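Local coordinates for D-2-hydroxyacid dehydrogensase protein (Ketogulonicigenium vulgare, PDB 4LSW) that probably catalyses the NAD(P)-dependent interconversion of D-2-hydroxy acids and the corresponding 2-oxo acids, at residues A57-I62 and R87-Q92; L201-A206 and N231-S236; A245-G250 and R271-V276. All blocks are in the same frame, centred on the assembly; numbering follows the deposited sequence.

Contact 1 (A57-I62 and R87-Q92)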
loop_
_atom_site.group_PDB
_atom_site.type_symbol
_atom_site.label_atom_id
_atom_site.label_comp_id
_atom_site.label_asym_id
_atom_site.label_seq_id
_atom_site.Cartn_x
_atom_site.Cartn_y
_atom_site.Cartn_z
ATOM N N ALA A 57 -1.991 -8.049 -16.101
ATOM C CA ALA A 57 -1.972 -8.409 -17.513
ATOM C C ALA A 57 -2.101 -9.918 -17.604
ATOM O O ALA A 57 -1.215 -10.643 -17.162
ATOM C CB ALA A 57 -0.678 -7.954 -18.167
ATOM N N SER A 58 -3.210 -10.394 -18.163
ATOM C CA SER A 58 -3.473 -11.830 -18.198
ATOM C C SER A 58 -2.708 -12.537 -19.304
ATOM O O SER A 58 -2.220 -11.903 -20.247
ATOM C CB SER A 58 -4.966 -12.096 -18.392
ATOM O OG SER A 58 -5.375 -11.677 -19.685
ATOM N N ARG A 59 -2.615 -13.859 -19.186
ATOM C CA ARG A 59 -2.031 -14.679 -20.239
ATOM C C ARG A 59 -2.719 -14.452 -21.584
ATOM O O ARG A 59 -2.060 -14.326 -22.603
ATOM C CB ARG A 59 -2.090 -16.163 -19.856
ATOM C CG ARG A 59 -1.606 -17.086 -20.963
ATOM C CD ARG A 59 -1.550 -18.543 -20.518
ATOM N NE ARG A 59 -0.521 -18.779 -19.508
ATOM C CZ ARG A 59 0.745 -19.059 -19.789
ATOM N NH1 ARG A 59 1.144 -19.122 -21.052
ATOM N NH2 ARG A 59 1.616 -19.267 -18.809
ATOM N N ALA A 60 -4.047 -14.385 -21.581
ATOM C CA ALA A 60 -4.776 -14.219 -22.833
ATOM C C ALA A 60 -4.446 -12.872 -23.473
ATOM O O ALA A 60 -4.311 -12.772 -24.690
ATOM C CB ALA A 60 -6.270 -14.373 -22.616
ATOM N N LEU A 61 -4.311 -11.837 -22.650
ATOM C CA LEU A 61 -3.947 -10.527 -23.169
ATOM C C LEU A 61 -2.537 -10.545 -23.759
ATOM O O LEU A 61 -2.290 -10.016 -24.846
ATOM C CB LEU A 61 -4.039 -9.478 -22.069
ATOM C CG LEU A 61 -3.573 -8.110 -22.542
ATOM C CD1 LEU A 61 -4.483 -7.615 -23.663
ATOM C CD2 LEU A 61 -3.518 -7.118 -21.392
ATOM N N ILE A 62 -1.613 -11.159 -23.032
ATOM C CA ILE A 62 -0.244 -11.320 -23.502
ATOM C C ILE A 62 -0.208 -12.091 -24.825
ATOM O O ILE A 62 0.528 -11.720 -25.742
ATOM C CB ILE A 62 0.613 -12.002 -22.413
ATOM C CG1 ILE A 62 0.831 -11.029 -21.251
ATOM C CG2 ILE A 62 1.935 -12.477 -22.982
ATOM C CD1 ILE A 62 1.276 -11.682 -19.955
ATOM N N ARG A 87 7.747 -14.783 -18.565
ATOM C CA ARG A 87 9.031 -15.465 -18.627
ATOM C C ARG A 87 9.119 -16.469 -19.771
ATOM O O ARG A 87 10.198 -16.686 -20.321
ATOM C CB ARG A 87 9.356 -16.120 -17.289
ATOM C CG ARG A 87 9.649 -15.103 -16.198
ATOM C CD ARG A 87 10.258 -15.760 -14.978
ATOM N NE ARG A 87 10.536 -14.799 -13.914
ATOM C CZ ARG A 87 9.739 -14.579 -12.873
ATOM N NH1 ARG A 87 8.605 -15.256 -12.749
ATOM N NH2 ARG A 87 10.081 -13.687 -11.950
ATOM N N GLU A 88 7.989 -17.073 -20.132
ATOM C CA GLU A 88 7.935 -17.952 -21.299
ATOM C C GLU A 88 8.314 -17.193 -22.561
ATOM O O GLU A 88 8.901 -17.760 -23.482
ATOM C CB GLU A 88 6.525 -18.516 -21.496
ATOM C CG GLU A 88 6.090 -19.592 -20.523
ATOM C CD GLU A 88 4.599 -19.874 -20.612
ATOM O OE1 GLU A 88 3.933 -19.305 -21.505
ATOM O OE2 GLU A 88 4.092 -20.653 -19.779
ATOM N N ARG A 89 7.970 -15.907 -22.597
ATOM C CA ARG A 89 8.030 -15.121 -23.829
ATOM C C ARG A 89 9.154 -14.098 -23.904
ATOM O O ARG A 89 9.316 -13.424 -24.919
ATOM C CB ARG A 89 6.686 -14.422 -24.045
ATOM C CG ARG A 89 5.563 -15.401 -24.249
ATOM C CD ARG A 89 4.230 -14.716 -24.394
ATOM N NE ARG A 89 3.296 -15.582 -25.100
ATOM C CZ ARG A 89 2.746 -16.669 -24.572
ATOM N NH1 ARG A 89 3.021 -17.025 -23.320
ATOM N NH2 ARG A 89 1.914 -17.404 -25.296
ATOM N N GLY A 90 9.932 -13.977 -22.834
ATOM C CA GLY A 90 10.998 -13.000 -22.812
ATOM C C GLY A 90 10.475 -11.602 -22.552
ATOM O O GLY A 90 11.156 -10.621 -22.817
ATOM N N ILE A 91 9.261 -11.513 -22.019
ATOM C CA ILE A 91 8.680 -10.213 -21.704
ATOM C C ILE A 91 9.222 -9.707 -20.366
ATOM O O ILE A 91 9.229 -10.440 -19.374
ATOM C CB ILE A 91 7.147 -10.277 -21.671
ATOM C CG1 ILE A 91 6.614 -10.648 -23.056
ATOM C CG2 ILE A 91 6.543 -8.954 -21.202
ATOM C CD1 ILE A 91 5.206 -11.179 -23.027
ATOM N N GLN A 92 9.675 -8.456 -20.355
ATOM C CA GLN A 92 10.192 -7.823 -19.150
ATOM C C GLN A 92 9.091 -7.030 -18.444
ATOM O O GLN A 92 8.113 -6.631 -19.068
ATOM C CB GLN A 92 11.373 -6.921 -19.506
ATOM C CG GLN A 92 12.542 -7.689 -20.126
ATOM C CD GLN A 92 13.616 -6.773 -20.681
ATOM O OE1 GLN A 92 14.425 -6.223 -19.935
ATOM N NE2 GLN A 92 13.624 -6.600 -22.000
HETATM O O HOH W 1 -0.038 -18.934 -23.398
#
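R59 reaches across to E88 with a long, once-bent arm. From CB the chain runs outward with CG anti to the backbone N (chi1 175°), and the bend comes at the CG-CD bond, where chi3 of -68° swings the guanidinium over toward the other helix. The side chain touches A85 on its way, and NE keeps a long, weak ion pair with D82. The tip does the work: NH1 and NH2 grip one carboxylate oxygen each, end-on. R59 NH1 lies 2.8 Å from E88 OE1, which it meets on the syn side, whereas R59 NH2 comes 3.0 Å from E88 OE2 out of the carboxylate plane, the two flat groups being turned 44° apart. A water, 2.6 Å from R59 NH1, also accepts from R89 NH2.

E88 OE1 is shared, since R89 NH1 makes a second salt bridge to it at 3.1 Å. The carboxylate probably balances the charge of both arginines; R59 NH1 and R89 NH1 are 3.6 Å apart. Beside the ion pairs, I62 CG2 lies 3.5 Å from both R89 CD and I91 CD1. Branched isoleucines suit this spot, as both also lean on I71. A salt-bridge network beside a small apolar core thus joins helices 59-63 and 83-89 next to strand 70-74, an arrangement in keeping with the flavodoxin-like substrate-binding domain of D-2-hydroxyacid dehydrogenases.

Contact 2 (L201-A206 and N231-S236); sequences LFVTLA and NISRAS
The guanidinium of R234 presents one face to A206: the carbonyl carbon sits 3.6 Å above the plane, displaced toward the rim. A206 O comes closer still, 2.7 Å from R234 NH2, but it lies over the face, where the N-H bonds do not point, and the pair is not a hydrogen bond. The bend at chi3 (62°) folds the arginine back over A206. A water accepts from the backbone N of R234 at 3.0 Å and, more weakly, from its NE.

S233 is the small polar residue that fits between the two backbones. Its OG stands between its own backbone N and carbonyl carbon (chi1 64°), which aims it across the gap: S233 OG gives a weak bond to V203 O over 2.9 Å and receives another weak one from L205 N. V203 O is also approached by I232 N at 3.5 Å, a weak bond that belongs to the parallel bridge of V203 with N231. Regular pairing stops here, yet the two chains continue close together through S233. An apolar pair lies next to it: the side chains of T204 and I232 run side by side, pointing the same way, with T204 CG2 3.9 Å from I232 CD1. The threonine hydroxyl turns elsewhere, hydrogen-bonded with the carbonyls of L151 and G152, the latter in what is probably the glycine-rich turn. Two neighbouring parallel strands, 200-203 and 228-231, joined by a crossover through helix 217-223 and running on into loops at their C-terminal ends, are characteristic of the Rossmann fold, where such loops probably border the dinucleotide and active-site cleft.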
loop_
_atom_site.group_PDB
_atom_site.type_symbol
_atom_site.label_atom_id
_atom_site.label_comp_id
_atom_site.label_asym_id
_atom_site.label_seq_id
_atom_site.Cartn_x
_atom_site.Cartn_y
_atom_site.Cartn_z
ATOM N N LEU A 201 0.877 -1.151 17.521
ATOM C CA LEU A 201 1.466 -2.112 16.580
ATOM C C LEU A 201 1.179 -1.683 15.151
ATOM O O LEU A 201 0.010 -1.550 14.758
ATOM C CB LEU A 201 0.886 -3.515 16.798
ATOM C CG LEU A 201 1.391 -4.619 15.866
ATOM C CD1 LEU A 201 2.877 -4.860 16.069
ATOM C CD2 LEU A 201 0.603 -5.910 16.086
ATOM N N PHE A 202 2.233 -1.446 14.385
ATOM C CA PHE A 202 2.091 -1.058 12.988
ATOM C C PHE A 202 2.241 -2.280 12.108
ATOM O O PHE A 202 3.214 -3.024 12.242
ATOM C CB PHE A 202 3.175 -0.038 12.610
ATOM C CG PHE A 202 2.982 1.309 13.241
ATOM C CD1 PHE A 202 3.413 1.554 14.545
ATOM C CD2 PHE A 202 2.355 2.325 12.540
ATOM C CE1 PHE A 202 3.233 2.796 15.135
ATOM C CE2 PHE A 202 2.177 3.571 13.130
ATOM C CZ PHE A 202 2.616 3.802 14.421
ATOM N N VAL A 203 1.296 -2.480 11.199
ATOM C CA VAL A 203 1.386 -3.584 10.252
ATOM C C VAL A 203 1.885 -3.042 8.922
ATOM O O VAL A 203 1.174 -2.304 8.221
ATOM C CB VAL A 203 0.042 -4.281 10.073
ATOM C CG1 VAL A 203 0.197 -5.480 9.148
ATOM C CG2 VAL A 203 -0.486 -4.717 11.422
ATOM N N THR A 204 3.135 -3.379 8.619
ATOM C CA THR A 204 3.845 -2.865 7.457
ATOM C C THR A 204 4.505 -4.039 6.748
ATOM O O THR A 204 5.696 -4.027 6.458
ATOM C CB THR A 204 4.888 -1.797 7.872
ATOM O OG1 THR A 204 5.655 -2.275 8.983
ATOM C CG2 THR A 204 4.187 -0.527 8.306
ATOM N N LEU A 205 3.698 -5.064 6.492
ATOM C CA LEU A 205 4.128 -6.263 5.779
ATOM C C LEU A 205 3.906 -6.078 4.286
ATOM O O LEU A 205 2.769 -5.925 3.839
ATOM C CB LEU A 205 3.316 -7.467 6.247
ATOM C CG LEU A 205 3.561 -7.982 7.658
ATOM C CD1 LEU A 205 2.439 -8.930 8.085
ATOM C CD2 LEU A 205 4.918 -8.677 7.739
ATOM N N ALA A 206 4.990 -6.111 3.519
ATOM C CA ALA A 206 4.933 -5.825 2.089
ATOM C C ALA A 206 4.364 -6.994 1.288
ATOM O O ALA A 206 3.717 -6.793 0.256
ATOM C CB ALA A 206 6.309 -5.429 1.569
ATOM N N ASN A 231 -2.945 -0.266 10.547
ATOM C CA ASN A 231 -2.654 -0.967 9.315
ATOM C C ASN A 231 -2.578 -0.072 8.093
ATOM O O ASN A 231 -3.566 0.591 7.741
ATOM C CB ASN A 231 -3.643 -2.098 9.042
ATOM C CG ASN A 231 -3.195 -2.948 7.897
ATOM O OD1 ASN A 231 -2.010 -2.964 7.550
ATOM N ND2 ASN A 231 -4.137 -3.645 7.270
ATOM N N ILE A 232 -1.403 -0.062 7.458
ATOM C CA ILE A 232 -1.187 0.686 6.206
ATOM C C ILE A 232 -0.643 -0.213 5.086
ATOM O O ILE A 232 -0.178 0.277 4.051
ATOM C CB ILE A 232 -0.243 1.895 6.417
ATOM C CG1 ILE A 232 1.051 1.448 7.110
ATOM C CG2 ILE A 232 -0.945 2.986 7.216
ATOM C CD1 ILE A 232 2.035 2.577 7.385
ATOM N N SER A 233 -0.721 -1.531 5.289
ATOM C CA SER A 233 -0.279 -2.523 4.302
ATOM C C SER A 233 -1.444 -3.451 3.976
ATOM O O SER A 233 -2.526 -3.234 4.468
ATOM C CB SER A 233 0.897 -3.331 4.850
ATOM O OG SER A 233 0.502 -4.084 5.986
ATOM N N ARG A 234 -1.225 -4.496 3.187
ATOM C CA ARG A 234 -2.357 -5.228 2.600
ATOM C C ARG A 234 -3.392 -5.776 3.592
ATOM O O ARG A 234 -3.066 -6.135 4.728
ATOM C CB ARG A 234 -1.856 -6.342 1.686
ATOM C CG ARG A 234 -0.989 -7.363 2.385
ATOM C CD ARG A 234 -0.442 -8.377 1.395
ATOM N NE ARG A 234 0.414 -7.757 0.386
ATOM C CZ ARG A 234 1.121 -8.434 -0.516
ATOM N NH1 ARG A 234 1.079 -9.758 -0.533
ATOM N NH2 ARG A 234 1.879 -7.792 -1.397
ATOM N N ALA A 235 -4.643 -5.840 3.148
ATOM C CA ALA A 235 -5.736 -6.289 3.999
ATOM C C ALA A 235 -5.624 -7.768 4.355
ATOM O O ALA A 235 -6.027 -8.169 5.446
ATOM C CB ALA A 235 -7.081 -6.004 3.336
ATOM N N SER A 236 -5.070 -8.565 3.442
ATOM C CA SER A 236 -5.037 -10.026 3.597
ATOM C C SER A 236 -4.245 -10.513 4.812
ATOM O O SER A 236 -4.399 -11.655 5.254
ATOM C CB SER A 236 -4.501 -10.700 2.328
ATOM O OG SER A 236 -3.183 -10.274 2.026
HETATM O O HOH W 2 1.443 -5.101 1.954
#

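Contact 3 (A245-G250 and R271-V276); sequences AALADG and RDLPNV
L247 is the apolar side chain that helix 240-249 turns toward L273, N275 and V276. With CG anti to its own carbonyl carbon (chi1 -71°), it spreads its carbons among all three. L247 CB lies 4.0 Å from L273 CD1, the two leucines crossing at about a right angle; L247 CD1 meets V276 CG2 at 3.8 Å, again with the side chains roughly perpendicular; L247 CD2 presses on the amide of N275, 3.3 Å from N275 ND2. A leucine suits the place because its two branches can divide between an apolar neighbour and an amide whose ND2 is hydrogen-bonded to G253 O. An alanine in place of N275 would take away that amide, probably costing G253 O its mate and leaving L247 CD2 with a gap beside it.

The helix belongs to the Rossmann-type domain, where it leads from strand 228-231 to strand 254-257; V276 starts strand 276-278 at the edge of the same parallel sheet, and N275 already pairs its backbone with A255. L247 itself also rests on A255, so its contacts with N275 and V276 are made where the helix packs against this margin of the sheet. One residue along the helix, A248 takes the flank of L273: L273 CD2 comes 3.8 Å from A248 N. Alanine's methyl is enough to meet the same branch, A248 CB lying 4.1 Å from L273 CD2, while the residue faces largely outward.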
loop_
_atom_site.group_PDB
_atom_site.type_symbol
_atom_site.label_atom_id
_atom_site.label_comp_id
_atom_site.label_asym_id
_atom_site.label_seq_id
_atom_site.Cartn_x
_atom_site.Cartn_y
_atom_site.Cartn_z
ATOM N N ALA A 245 -14.422 -8.640 16.066
ATOM C CA ALA A 245 -14.879 -9.215 17.323
ATOM C C ALA A 245 -14.079 -8.694 18.517
ATOM O O ALA A 245 -14.637 -8.416 19.577
ATOM C CB ALA A 245 -14.815 -10.730 17.266
ATOM N N ALA A 246 -12.769 -8.562 18.337
ATOM C CA ALA A 246 -11.918 -8.091 19.425
ATOM C C ALA A 246 -12.180 -6.619 19.758
ATOM O O ALA A 246 -12.184 -6.240 20.928
ATOM C CB ALA A 246 -10.463 -8.316 19.101
ATOM N N LEU A 247 -12.397 -5.799 18.737
ATOM C CA LEU A 247 -12.735 -4.395 18.972
ATOM C C LEU A 247 -14.085 -4.259 19.665
ATOM O O LEU A 247 -14.244 -3.441 20.570
ATOM C CB LEU A 247 -12.717 -3.600 17.665
ATOM C CG LEU A 247 -11.321 -3.367 17.092
ATOM C CD1 LEU A 247 -11.366 -3.031 15.617
ATOM C CD2 LEU A 247 -10.627 -2.252 17.862
ATOM N N ALA A 248 -15.048 -5.077 19.243
ATOM C CA ALA A 248 -16.372 -5.071 19.854
ATOM C C ALA A 248 -16.327 -5.486 21.326
ATOM O O ALA A 248 -17.036 -4.910 22.154
ATOM C CB ALA A 248 -17.323 -5.986 19.067
ATOM N N ASP A 249 -15.487 -6.475 21.634
ATOM C CA ASP A 249 -15.378 -7.071 22.970
ATOM C C ASP A 249 -14.533 -6.264 23.944
ATOM O O ASP A 249 -14.573 -6.496 25.153
ATOM C CB ASP A 249 -14.710 -8.449 22.893
ATOM C CG ASP A 249 -15.614 -9.521 22.343
ATOM O OD1 ASP A 249 -16.829 -9.276 22.177
ATOM O OD2 ASP A 249 -15.082 -10.624 22.094
ATOM N N GLY A 250 -13.725 -5.354 23.414
ATOM C CA GLY A 250 -12.763 -4.648 24.239
ATOM C C GLY A 250 -11.452 -5.399 24.426
ATOM O O GLY A 250 -10.593 -4.962 25.184
ATOM N N ARG A 271 -17.772 0.706 10.780
ATOM C CA ARG A 271 -18.396 2.009 10.956
ATOM C C ARG A 271 -19.112 2.097 12.309
ATOM O O ARG A 271 -19.252 3.182 12.877
ATOM C CB ARG A 271 -19.379 2.260 9.803
ATOM C CG ARG A 271 -19.794 3.700 9.585
ATOM C CD ARG A 271 -20.717 3.826 8.368
ATOM N NE ARG A 271 -19.993 4.029 7.113
ATOM C CZ ARG A 271 -19.871 3.119 6.151
ATOM N NH1 ARG A 271 -20.435 1.924 6.279
ATOM N NH2 ARG A 271 -19.193 3.405 5.049
ATOM N N ASP A 272 -19.545 0.944 12.821
ATOM C CA ASP A 272 -20.309 0.872 14.070
ATOM C C ASP A 272 -19.447 0.920 15.334
ATOM O O ASP A 272 -19.942 1.201 16.424
ATOM C CB ASP A 272 -21.155 -0.409 14.096
ATOM C CG ASP A 272 -22.100 -0.516 12.913
ATOM O OD1 ASP A 272 -22.572 0.534 12.432
ATOM O OD2 ASP A 272 -22.362 -1.651 12.465
ATOM N N LEU A 273 -18.159 0.631 15.187
ATOM C CA LEU A 273 -17.257 0.587 16.333
ATOM C C LEU A 273 -16.817 1.996 16.743
ATOM O O LEU A 273 -16.603 2.850 15.887
ATOM C CB LEU A 273 -16.055 -0.304 16.011
ATOM C CG LEU A 273 -16.412 -1.759 15.690
ATOM C CD1 LEU A 273 -15.325 -2.437 14.861
ATOM C CD2 LEU A 273 -16.667 -2.527 16.978
ATOM N N PRO A 274 -16.710 2.247 18.057
ATOM C CA PRO A 274 -16.363 3.575 18.579
ATOM C C PRO A 274 -14.859 3.826 18.665
ATOM O O PRO A 274 -14.445 4.931 19.034
ATOM C CB PRO A 274 -16.948 3.544 19.991
ATOM C CG PRO A 274 -16.837 2.112 20.397
ATOM C CD PRO A 274 -17.039 1.299 19.139
ATOM N N ASN A 275 -14.063 2.818 18.321
ATOM C CA ASN A 275 -12.614 2.872 18.508
ATOM C C ASN A 275 -11.844 2.577 17.225
ATOM O O ASN A 275 -10.779 1.947 17.253
ATOM C CB ASN A 275 -12.211 1.859 19.574
ATOM C CG ASN A 275 -12.834 0.495 19.332
ATOM O OD1 ASN A 275 -13.713 0.347 18.481
ATOM N ND2 ASN A 275 -12.385 -0.505 20.078
ATOM N N VAL A 276 -12.376 3.036 16.099
ATOM C CA VAL A 276 -11.763 2.774 14.805
ATOM C C VAL A 276 -11.622 4.056 13.993
ATOM O O VAL A 276 -12.603 4.770 13.762
ATOM C CB VAL A 276 -12.582 1.760 13.978
ATOM C CG1 VAL A 276 -11.981 1.611 12.602
ATOM C CG2 VAL A 276 -12.619 0.415 14.658
#

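Contacts 1, 2 and 3 follow one another along the chain, each closing before the next opens. Contact 1 belongs to the smaller, six-stranded sheet and its helices, whereas contacts 2 and 3 share the seven-stranded parallel sheet of the nucleotide-binding domain. Centres of contacts 1 and 3 are 44 Å apart, on opposite sides of the chain's centre. Contact 2 lies nearer the middle, its centre 30 Å from that of contact 1 and 19 Å from that of contact 3, with about 9 Å between the nearest atoms of the latter pair. It alone stands by the probable glycine-rich turn, so it is the one probably closest to the cofactor cleft.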